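Local coordinates for CYCLIN domain-containing protein (Chaetomium thermophilum, PDB 6Z3U) that probably regulates a cyclin-dependent serine/threonine kinase, as the cyclin subunit of the CAK (CDK-activating kinase) complex, at residues A10-Q14 and S15-E19; F160-R164 and P165-L169; I196-L199 and S200-P203; H233-P236 and S237-M240. All coordinates share one frame; numbering follows the deposited sequence.

Contact 1: residues A10-Q14 and S15-E19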
loop_
_atom_site.group_PDB
_atom_site.type_symbol
_atom_site.label_atom_id
_atom_site.label_comp_id
_atom_site.label_asym_id
_atom_site.label_seq_id
_atom_site.Cartn_x
_atom_site.Cartn_y
_atom_site.Cartn_z
ATOM N N ALA A 10 -1.406 11.280 14.987
ATOM C CA ALA A 10 -0.288 10.427 15.373
ATOM C C ALA A 10 -0.082 9.308 14.362
ATOM O O ALA A 10 1.056 9.001 13.986
ATOM C CB ALA A 10 -0.526 9.849 16.767
ATOM N N ARG A 11 -1.172 8.685 13.911
ATOM C CA ARG A 11 -1.054 7.604 12.939
ATOM C C ARG A 11 -0.534 8.109 11.601
ATOM O O ARG A 11 0.173 7.377 10.901
ATOM C CB ARG A 11 -2.403 6.899 12.780
ATOM C CG ARG A 11 -2.366 5.668 11.879
ATOM C CD ARG A 11 -3.294 4.565 12.395
ATOM N NE ARG A 11 -4.708 4.786 12.086
ATOM C CZ ARG A 11 -5.441 4.047 11.252
ATOM N NH1 ARG A 11 -6.719 4.348 11.060
ATOM N NH2 ARG A 11 -4.914 3.012 10.608
ATOM N N TYR A 12 -0.858 9.349 11.231
ATOM C CA TYR A 12 -0.341 9.888 9.979
ATOM C C TYR A 12 1.172 10.070 10.039
ATOM O O TYR A 12 1.877 9.772 9.068
ATOM C CB TYR A 12 -1.018 11.218 9.646
ATOM C CG TYR A 12 -0.520 11.823 8.352
ATOM C CD1 TYR A 12 -1.079 11.464 7.133
ATOM C CD2 TYR A 12 0.523 12.742 8.349
ATOM C CE1 TYR A 12 -0.619 12.008 5.948
ATOM C CE2 TYR A 12 0.989 13.290 7.169
ATOM C CZ TYR A 12 0.415 12.919 5.971
ATOM O OH TYR A 12 0.876 13.465 4.796
ATOM N N ARG A 13 1.691 10.554 11.171
ATOM C CA ARG A 13 3.122 10.810 11.291
ATOM C C ARG A 13 3.968 9.547 11.221
ATOM O O ARG A 13 5.197 9.655 11.164
ATOM C CB ARG A 13 3.428 11.548 12.595
ATOM C CG ARG A 13 2.980 12.998 12.600
ATOM C CD ARG A 13 3.425 13.711 13.866
ATOM N NE ARG A 13 2.682 14.950 14.090
ATOM C CZ ARG A 13 1.758 15.128 15.034
ATOM N NH1 ARG A 13 1.148 16.300 15.137
ATOM N NH2 ARG A 13 1.447 14.151 15.876
ATOM N N GLN A 14 3.358 8.367 11.227
ATOM C CA GLN A 14 4.104 7.127 11.079
ATOM C C GLN A 14 4.258 6.710 9.623
ATOM O O GLN A 14 4.944 5.721 9.345
ATOM C CB GLN A 14 3.435 6.005 11.871
ATOM C CG GLN A 14 3.245 6.338 13.331
ATOM C CD GLN A 14 3.166 5.103 14.191
ATOM O OE1 GLN A 14 2.223 4.317 14.092
ATOM N NE2 GLN A 14 4.165 4.919 15.046
ATOM N N SER A 15 3.644 7.436 8.694
ATOM C CA SER A 15 3.718 7.080 7.289
ATOM C C SER A 15 5.067 7.475 6.700
ATOM O O SER A 15 5.742 8.393 7.182
ATOM C CB SER A 15 2.598 7.767 6.505
ATOM O OG SER A 15 2.808 9.169 6.444
ATOM N N SER A 16 5.453 6.772 5.637
ATOM C CA SER A 16 6.674 7.133 4.928
ATOM C C SER A 16 6.554 8.520 4.317
ATOM O O SER A 16 7.553 9.237 4.200
ATOM C CB SER A 16 6.981 6.095 3.851
ATOM O OG SER A 16 5.962 6.056 2.869
ATOM N N GLN A 17 5.339 8.918 3.938
ATOM C CA GLN A 17 5.142 10.237 3.353
ATOM C C GLN A 17 5.580 11.343 4.303
ATOM O O GLN A 17 6.043 12.399 3.852
ATOM C CB GLN A 17 3.673 10.416 2.966
ATOM C CG GLN A 17 3.343 11.774 2.368
ATOM C CD GLN A 17 2.082 11.750 1.524
ATOM O OE1 GLN A 17 1.774 10.749 0.878
ATOM N NE2 GLN A 17 1.343 12.856 1.529
ATOM N N TYR A 18 5.451 11.126 5.611
ATOM C CA TYR A 18 5.799 12.157 6.582
ATOM C C TYR A 18 7.266 12.084 6.992
ATOM O O TYR A 18 7.964 13.103 6.991
ATOM C CB TYR A 18 4.906 12.038 7.822
ATOM C CG TYR A 18 5.256 13.026 8.912
ATOM C CD1 TYR A 18 4.738 14.313 8.900
ATOM C CD2 TYR A 18 6.106 12.673 9.951
ATOM C CE1 TYR A 18 5.055 15.225 9.893
ATOM C CE2 TYR A 18 6.431 13.576 10.949
ATOM C CZ TYR A 18 5.903 14.850 10.916
ATOM O OH TYR A 18 6.224 15.752 11.909
ATOM N N GLU A 19 7.743 10.894 7.357
ATOM C CA GLU A 19 9.106 10.781 7.862
ATOM C C GLU A 19 10.141 10.938 6.755
ATOM O O GLU A 19 11.266 11.372 7.022
ATOM C CB GLU A 19 9.290 9.438 8.575
ATOM C CG GLU A 19 9.296 8.219 7.656
ATOM C CD GLU A 19 9.732 6.948 8.368
ATOM O OE1 GLU A 19 9.181 6.647 9.450
ATOM O OE2 GLU A 19 10.628 6.251 7.842
#

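Contact 2: residues F160-R164 and P165-L169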
loop_
_atom_site.group_PDB
_atom_site.type_symbol
_atom_site.label_atom_id
_atom_site.label_comp_id
_atom_site.label_asym_id
_atom_site.label_seq_id
_atom_site.Cartn_x
_atom_site.Cartn_y
_atom_site.Cartn_z
ATOM N N PHE A 160 1.288 3.904 -25.222
ATOM C CA PHE A 160 2.117 5.090 -25.394
ATOM C C PHE A 160 2.961 5.030 -26.663
ATOM O O PHE A 160 3.959 5.749 -26.773
ATOM C CB PHE A 160 3.007 5.287 -24.166
ATOM C CG PHE A 160 2.244 5.609 -22.913
ATOM C CD1 PHE A 160 2.161 6.910 -22.452
ATOM C CD2 PHE A 160 1.605 4.611 -22.199
ATOM C CE1 PHE A 160 1.459 7.208 -21.301
ATOM C CE2 PHE A 160 0.902 4.904 -21.047
ATOM C CZ PHE A 160 0.829 6.204 -20.599
ATOM N N GLY A 161 2.577 4.195 -27.622
ATOM C CA GLY A 161 3.292 4.152 -28.893
ATOM C C GLY A 161 4.777 3.917 -28.752
ATOM O O GLY A 161 5.571 4.462 -29.531
ATOM N N ARG A 162 5.179 3.114 -27.769
ATOM C CA ARG A 162 6.582 2.791 -27.543
ATOM C C ARG A 162 6.870 1.424 -28.152
ATOM O O ARG A 162 6.255 0.424 -27.763
ATOM C CB ARG A 162 6.911 2.803 -26.051
ATOM C CG ARG A 162 8.377 2.534 -25.729
ATOM C CD ARG A 162 9.301 3.551 -26.386
ATOM N NE ARG A 162 8.989 4.919 -25.978
ATOM C CZ ARG A 162 9.654 5.605 -25.050
ATOM N NH1 ARG A 162 10.687 5.066 -24.417
ATOM N NH2 ARG A 162 9.283 6.844 -24.758
ATOM N N GLU A 163 7.808 1.381 -29.103
ATOM C CA GLU A 163 8.039 0.148 -29.847
ATOM C C GLU A 163 8.773 -0.892 -29.007
ATOM O O GLU A 163 8.410 -2.074 -29.026
ATOM C CB GLU A 163 8.813 0.451 -31.137
ATOM C CG GLU A 163 10.181 1.130 -30.959
ATOM C CD GLU A 163 10.093 2.637 -30.757
ATOM O OE1 GLU A 163 8.984 3.200 -30.886
ATOM O OE2 GLU A 163 11.136 3.259 -30.468
ATOM N N ARG A 164 9.796 -0.480 -28.260
ATOM C CA ARG A 164 10.581 -1.416 -27.460
ATOM C C ARG A 164 10.243 -1.254 -25.985
ATOM O O ARG A 164 10.593 -0.224 -25.386
ATOM C CB ARG A 164 12.081 -1.221 -27.693
ATOM C CG ARG A 164 12.546 -1.755 -29.040
ATOM C CD ARG A 164 14.046 -1.593 -29.247
ATOM N NE ARG A 164 14.802 -2.575 -28.469
ATOM C CZ ARG A 164 16.125 -2.574 -28.328
ATOM N NH1 ARG A 164 16.712 -3.513 -27.597
ATOM N NH2 ARG A 164 16.865 -1.651 -28.929
ATOM N N PRO A 165 9.582 -2.230 -25.351
ATOM C CA PRO A 165 9.225 -2.068 -23.934
ATOM C C PRO A 165 10.414 -2.094 -22.991
ATOM O O PRO A 165 10.315 -1.533 -21.892
ATOM C CB PRO A 165 8.285 -3.252 -23.671
ATOM C CG PRO A 165 8.690 -4.282 -24.660
ATOM C CD PRO A 165 9.164 -3.541 -25.881
ATOM N N GLU A 166 11.532 -2.714 -23.370
ATOM C CA GLU A 166 12.679 -2.766 -22.471
ATOM C C GLU A 166 13.186 -1.378 -22.103
ATOM O O GLU A 166 13.835 -1.225 -21.062
ATOM C CB GLU A 166 13.812 -3.585 -23.095
ATOM C CG GLU A 166 14.275 -3.094 -24.459
ATOM C CD GLU A 166 13.718 -3.927 -25.598
ATOM O OE1 GLU A 166 14.463 -4.173 -26.571
ATOM O OE2 GLU A 166 12.544 -4.340 -25.517
ATOM N N GLU A 167 12.906 -0.365 -22.925
ATOM C CA GLU A 167 13.345 0.988 -22.598
ATOM C C GLU A 167 12.676 1.501 -21.330
ATOM O O GLU A 167 13.244 2.346 -20.628
ATOM C CB GLU A 167 13.056 1.924 -23.773
ATOM C CG GLU A 167 13.970 1.693 -24.970
ATOM C CD GLU A 167 13.543 2.462 -26.207
ATOM O OE1 GLU A 167 12.341 2.433 -26.545
ATOM O OE2 GLU A 167 14.413 3.092 -26.845
ATOM N N ILE A 168 11.480 1.007 -21.018
ATOM C CA ILE A 168 10.758 1.439 -19.824
ATOM C C ILE A 168 11.188 0.643 -18.598
ATOM O O ILE A 168 11.331 1.201 -17.507
ATOM C CB ILE A 168 9.238 1.322 -20.066
ATOM C CG1 ILE A 168 8.821 2.192 -21.258
ATOM C CG2 ILE A 168 8.467 1.727 -18.818
ATOM C CD1 ILE A 168 7.376 2.018 -21.682
ATOM N N LEU A 169 11.401 -0.667 -18.750
ATOM C CA LEU A 169 11.787 -1.491 -17.609
ATOM C C LEU A 169 13.145 -1.088 -17.053
ATOM O O LEU A 169 13.391 -1.235 -15.850
ATOM C CB LEU A 169 11.810 -2.964 -18.013
ATOM C CG LEU A 169 10.491 -3.565 -18.497
ATOM C CD1 LEU A 169 10.705 -5.008 -18.922
ATOM C CD2 LEU A 169 9.427 -3.479 -17.422
#

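Contact 3: residues I196-L199 and S200-P203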
loop_
_atom_site.group_PDB
_atom_site.type_symbol
_atom_site.label_atom_id
_atom_site.label_comp_id
_atom_site.label_asym_id
_atom_site.label_seq_id
_atom_site.Cartn_x
_atom_site.Cartn_y
_atom_site.Cartn_z
ATOM N N ILE A 196 -17.346 16.011 2.089
ATOM C CA ILE A 196 -18.665 16.401 1.601
ATOM C C ILE A 196 -19.763 15.775 2.453
ATOM O O ILE A 196 -20.787 16.410 2.733
ATOM C CB ILE A 196 -18.822 16.018 0.118
ATOM C CG1 ILE A 196 -17.868 16.838 -0.755
ATOM C CG2 ILE A 196 -20.265 16.204 -0.335
ATOM C CD1 ILE A 196 -18.162 18.328 -0.773
ATOM N N MET A 197 -19.577 14.523 2.875
ATOM C CA MET A 197 -20.598 13.870 3.685
ATOM C C MET A 197 -20.781 14.576 5.024
ATOM O O MET A 197 -21.913 14.740 5.495
ATOM C CB MET A 197 -20.252 12.395 3.882
ATOM C CG MET A 197 -20.378 11.587 2.601
ATOM S SD MET A 197 -19.906 9.857 2.761
ATOM C CE MET A 197 -18.141 9.985 3.018
ATOM N N GLU A 198 -19.684 15.002 5.654
ATOM C CA GLU A 198 -19.809 15.741 6.907
ATOM C C GLU A 198 -20.604 17.026 6.703
ATOM O O GLU A 198 -21.371 17.437 7.583
ATOM C CB GLU A 198 -18.425 16.046 7.481
ATOM C CG GLU A 198 -18.450 16.862 8.769
ATOM C CD GLU A 198 -19.226 16.188 9.884
ATOM O OE1 GLU A 198 -19.075 14.960 10.060
ATOM O OE2 GLU A 198 -19.991 16.889 10.583
ATOM N N LEU A 199 -20.437 17.674 5.546
ATOM C CA LEU A 199 -21.208 18.877 5.250
ATOM C C LEU A 199 -22.662 18.548 4.937
ATOM O O LEU A 199 -23.559 19.334 5.267
ATOM C CB LEU A 199 -20.579 19.633 4.080
ATOM C CG LEU A 199 -19.254 20.344 4.355
ATOM C CD1 LEU A 199 -18.511 20.612 3.056
ATOM C CD2 LEU A 199 -19.505 21.646 5.103
ATOM N N SER A 200 -22.917 17.398 4.310
ATOM C CA SER A 200 -24.284 17.026 3.969
ATOM C C SER A 200 -25.168 16.895 5.201
ATOM O O SER A 200 -26.396 16.962 5.079
ATOM C CB SER A 200 -24.287 15.712 3.187
ATOM O OG SER A 200 -23.617 15.856 1.947
ATOM N N THR A 201 -24.575 16.714 6.383
ATOM C CA THR A 201 -25.354 16.602 7.608
ATOM C C THR A 201 -25.889 17.946 8.084
ATOM O O THR A 201 -26.836 17.976 8.877
ATOM C CB THR A 201 -24.510 15.966 8.718
ATOM O OG1 THR A 201 -23.472 16.870 9.119
ATOM C CG2 THR A 201 -23.885 14.663 8.235
ATOM N N LEU A 202 -25.309 19.048 7.623
ATOM C CA LEU A 202 -25.805 20.370 8.000
ATOM C C LEU A 202 -27.101 20.664 7.250
ATOM O O LEU A 202 -27.166 20.455 6.033
ATOM C CB LEU A 202 -24.753 21.433 7.688
ATOM C CG LEU A 202 -23.624 21.619 8.707
ATOM C CD1 LEU A 202 -22.984 20.295 9.094
ATOM C CD2 LEU A 202 -22.572 22.567 8.149
ATOM N N PRO A 203 -28.156 21.138 7.933
ATOM C CA PRO A 203 -29.421 21.403 7.231
ATOM C C PRO A 203 -29.446 22.715 6.460
ATOM O O PRO A 203 -30.189 22.848 5.482
ATOM C CB PRO A 203 -30.450 21.421 8.372
ATOM C CG PRO A 203 -29.671 21.880 9.555
ATOM C CD PRO A 203 -28.286 21.316 9.391
#

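Contact 4: residues H233-P236 and S237-M240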
loop_
_atom_site.group_PDB
_atom_site.type_symbol
_atom_site.label_atom_id
_atom_site.label_comp_id
_atom_site.label_asym_id
_atom_site.label_seq_id
_atom_site.Cartn_x
_atom_site.Cartn_y
_atom_site.Cartn_z
ATOM N N HIS A 233 4.718 19.825 1.890
ATOM C CA HIS A 233 4.545 20.735 3.011
ATOM C C HIS A 233 3.194 20.625 3.699
ATOM O O HIS A 233 3.012 21.238 4.756
ATOM C CB HIS A 233 4.742 22.186 2.544
ATOM C CG HIS A 233 5.944 22.379 1.676
ATOM N ND1 HIS A 233 7.220 22.067 2.091
ATOM C CD2 HIS A 233 6.064 22.848 0.411
ATOM C CE1 HIS A 233 8.075 22.337 1.121
ATOM N NE2 HIS A 233 7.399 22.812 0.091
ATOM N N PHE A 234 2.249 19.867 3.145
ATOM C CA PHE A 234 0.902 19.809 3.690
ATOM C C PHE A 234 0.383 18.381 3.642
ATOM O O PHE A 234 0.822 17.564 2.829
ATOM C CB PHE A 234 -0.045 20.743 2.928
ATOM C CG PHE A 234 0.431 22.165 2.871
ATOM C CD1 PHE A 234 0.280 23.004 3.963
ATOM C CD2 PHE A 234 1.032 22.663 1.728
ATOM C CE1 PHE A 234 0.718 24.312 3.916
ATOM C CE2 PHE A 234 1.472 23.971 1.674
ATOM C CZ PHE A 234 1.314 24.798 2.769
ATOM N N THR A 235 -0.539 18.096 4.525
ATOM C CA THR A 235 -1.189 16.808 4.699
ATOM C C THR A 235 -2.375 16.683 3.746
ATOM O O THR A 235 -2.996 17.688 3.390
ATOM C CB THR A 235 -1.663 16.665 6.142
ATOM O OG1 THR A 235 -0.534 16.761 7.020
ATOM C CG2 THR A 235 -2.355 15.340 6.380
ATOM N N PRO A 236 -2.709 15.467 3.296
ATOM C CA PRO A 236 -3.886 15.318 2.421
ATOM C C PRO A 236 -5.130 16.012 2.946
ATOM O O PRO A 236 -5.883 16.595 2.155
ATOM C CB PRO A 236 -4.060 13.798 2.345
ATOM C CG PRO A 236 -2.665 13.281 2.441
ATOM C CD PRO A 236 -1.946 14.207 3.397
ATOM N N SER A 237 -5.374 15.970 4.257
ATOM C CA SER A 237 -6.495 16.723 4.810
ATOM C C SER A 237 -6.289 18.217 4.602
ATOM O O SER A 237 -7.219 18.935 4.222
ATOM C CB SER A 237 -6.663 16.413 6.296
ATOM O OG SER A 237 -5.530 16.834 7.038
ATOM N N GLN A 238 -5.068 18.699 4.842
ATOM C CA GLN A 238 -4.781 20.116 4.655
ATOM C C GLN A 238 -4.928 20.514 3.191
ATOM O O GLN A 238 -5.558 21.528 2.870
ATOM C CB GLN A 238 -3.375 20.426 5.169
ATOM C CG GLN A 238 -3.221 20.239 6.671
ATOM C CD GLN A 238 -1.776 20.299 7.125
ATOM O OE1 GLN A 238 -0.863 20.430 6.312
ATOM N NE2 GLN A 238 -1.561 20.200 8.431
ATOM N N ILE A 239 -4.345 19.725 2.285
ATOM C CA ILE A 239 -4.482 20.008 0.858
ATOM C C ILE A 239 -5.942 19.911 0.434
ATOM O O ILE A 239 -6.439 20.747 -0.331
ATOM C CB ILE A 239 -3.593 19.053 0.037
ATOM C CG1 ILE A 239 -2.118 19.276 0.375
ATOM C CG2 ILE A 239 -3.838 19.245 -1.452
ATOM C CD1 ILE A 239 -1.192 18.244 -0.225
ATOM N N MET A 240 -6.648 18.887 0.919
ATOM C CA MET A 240 -8.047 18.702 0.545
ATOM C C MET A 240 -8.886 19.909 0.946
ATOM O O MET A 240 -9.677 20.422 0.146
ATOM C CB MET A 240 -8.590 17.424 1.187
ATOM C CG MET A 240 -10.073 17.198 0.964
ATOM S SD MET A 240 -11.084 17.963 2.241
ATOM C CE MET A 240 -12.347 18.746 1.247
#

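Contact 1: residues A10-Q14 and S15-E19
Arg13 lies alongside Tyr18, the two side chains pointing the same way across the turn between helices 7-12 and 16-19. At the root of Arg13, CB meets the ring at Tyr18 CD2, 3.9 Å away. CG, anti to the carbonyl carbon (chi1 -72°), then sits over the centre of one ring face in a CH-pi contact, Arg13 CG being 3.9 Å from the Tyr18 ring centroid. The chain runs on extended, bringing Arg13 CD within 4.0 Å of Tyr18 OH. Beyond it the guanidinium is turned 72° to the ring and has that hydroxyl near its edge; one oxygen, OE2 of Glu65 in the neighbouring RING-type subunit, pairs with Arg13 NE in a salt bridge and with Tyr18 OH in a hydrogen bond.

Ser15 fastens the turn itself. Its OG donates to Tyr12 O at 2.8 Å, meeting the oxygen almost head-on, and Ser15 N reaches the same Tyr12 O at 3.0 Å from above the carbonyl plane. Two bonds thus grip one oxygen. With chi1 at 69°, OG also lies over a face of the Tyr12 ring and accepts a weak bond from Tyr18 N at 3.4 Å. What this geometry amounts to is a type I beta turn, from Tyr12 to Ser15, joining helix 7-12 to an N-capped helix 16-19 in the N-terminal region, laid against both other subunits.

Contact 2: residues F160-R164 and P165-L169
Arg164 and Glu166 form the closer of two salt bridges here. The guanidinium comes side-on, and both of its donors converge on one oxygen: Arg164 NE is 2.5 Å from Glu166 OE1, and Arg164 NH1 is 2.6 Å from that atom. OE1 lies in the guanidinium plane, at its edge. On the carboxylate side the donors arrive differently, NH1 meeting the anti lone pair of Glu166 OE1 and NE coming from above the carboxylate plane, which stands 82° to the guanidinium. Glu166 gets there by its bends: CG sits between the backbone N and the carbonyl carbon (chi1 56°), and the chain folds again at chi2. Replacing Glu166 with an alanine would probably leave the Arg164 guanidinium without this carboxylate and freer to swing.

A second, long salt bridge joins Arg162 NH1 to Glu167 OE1 at 3.8 Å, with Arg162 CD alongside OE1. The stronger partner of Arg162 NH1 is Glu134 on helix 132-146.

Among backbone bonds, Glu167 N reaches Arg164 O at 3.4 Å, a weak bond. Apolar contact is slight: Arg162 CG touches Ile168 CD1 at 4.2 Å, while Ile168 itself packs on Phe156 of helix 153-159.

Like charges also approach, Glu163 OE2 standing 4.2 Å from Glu167 OE1. On this surface turn of the cyclin-like region, the two arginines probably offset the crowding of acidic groups, and the charge pairs tie the loop to the start of the helix that follows it.

Contact 3: residues I196-L199 and S200-P203
Glu198 and Thr201 meet at the flat carboxylate of the first: Thr201 OG1 stands off the carboxylate plane at its OE2 end, 3.8 Å from Glu198 OE2, the two side chains crossing at a slant. The other end of that carboxylate is taken up by Arg19 of the RING-type protein, whose guanidinium salt-bridges Glu198 OE1. The remaining flat groups are peptides. At Ile196 the carbonyl oxygen accepts two bonds: Ser200 N in the carbonyl plane, 2.8 Å from Ile196 O, and Ser200 OG from above that plane, 3.0 Å from Ile196 O and 44° out of it.

Thr201 also turns its hydroxyl back, by a different rotamer. Its chi1 of 69° sets OG1 between the backbone N and the carbonyl carbon, facing back toward the preceding turn, where it donates to Glu198 O at 2.7 Å, tilted 28° from the carbonyl plane. The methyl takes the other branch, Thr201 CG2 resting 3.4 Å from Met197 O. A valine in place of Thr201 would probably cost Glu198 O its hydroxyl donor, leaving it to lean on the weak backbone amide bond.

Leu202 N closes the last turn on Leu199 O at 2.9 Å. Its side chain lies near that of Leu199, with CD2 to CD2 at 4.4 Å; both leucines pack against helix 249-261.

Helix 189-200 therefore ends on two hydroxyls that bond to carbonyls three and four residues back. Where the regular amide bonding weakens at the C-terminal end, these side chains supply donors, and the run-out is fastened by side chain as well as backbone.

Contact 4: residues H233-P236 and S237-M240
Thr235, extended at phi -86° and psi 150°, leads straight into helix 236-247, where Ile239 N bonds to Thr235 O at 2.7 Å and Met240 N to Pro236 O at 2.7 Å. Gln238 doubles back on this start. Its CG is anti to the carbonyl carbon (chi1 -65°) and the chain runs extended, so that OE1 arrives beside the backbone of Phe234 and Thr235 and accepts from Thr235 N at 3.0 Å; the donor stands well above the amide's carbonyl plane. The same oxygen lies in the plane of the Phe234 ring at its edge, 3.7 Å from Phe234 CD1, the amide turned steeply to the ring. Gln238 NE2 bonds to Val60 O of the RING-type protein, which holds the amide from its other end.

Phe234 CB rests on Ile239 CG1 at 3.6 Å, and beyond it the ring packs against helix 313-330. Nearby, Thr235 CG2 touches Ser237 OG at 3.6 Å.

Thr235 is the N-cap, but its own side chain makes no capping bond; with proline in the first turn and Gln238 reaching back to the N-cap amide, this is the returning half of a capping box, buried at the start of a helix in the C-terminal cyclin domain.

Contact 4 is buried and contact 2 is a surface turn; contacts 1 and 3 are partly buried. Contacts 1 and 4 touch, Tyr12 and Gln17 packing on Pro236, so the N-terminal corner sits on the start of helix 236-247. Contact 3 lies in the same C-terminal range as contact 4, with nearest atoms about 6 Å apart, and ends a helix where contacts 1 and 4 begin one. Contact 2, in the other cyclin range, is about 21 Å or more from the rest by nearest atoms. Its chemistry is charge pairing; elsewhere hydroxyls and an amide bond to backbone, with a CH-pi contact in contact 1 and apolar packing in 3 and 4, and all three meet the RING-type protein.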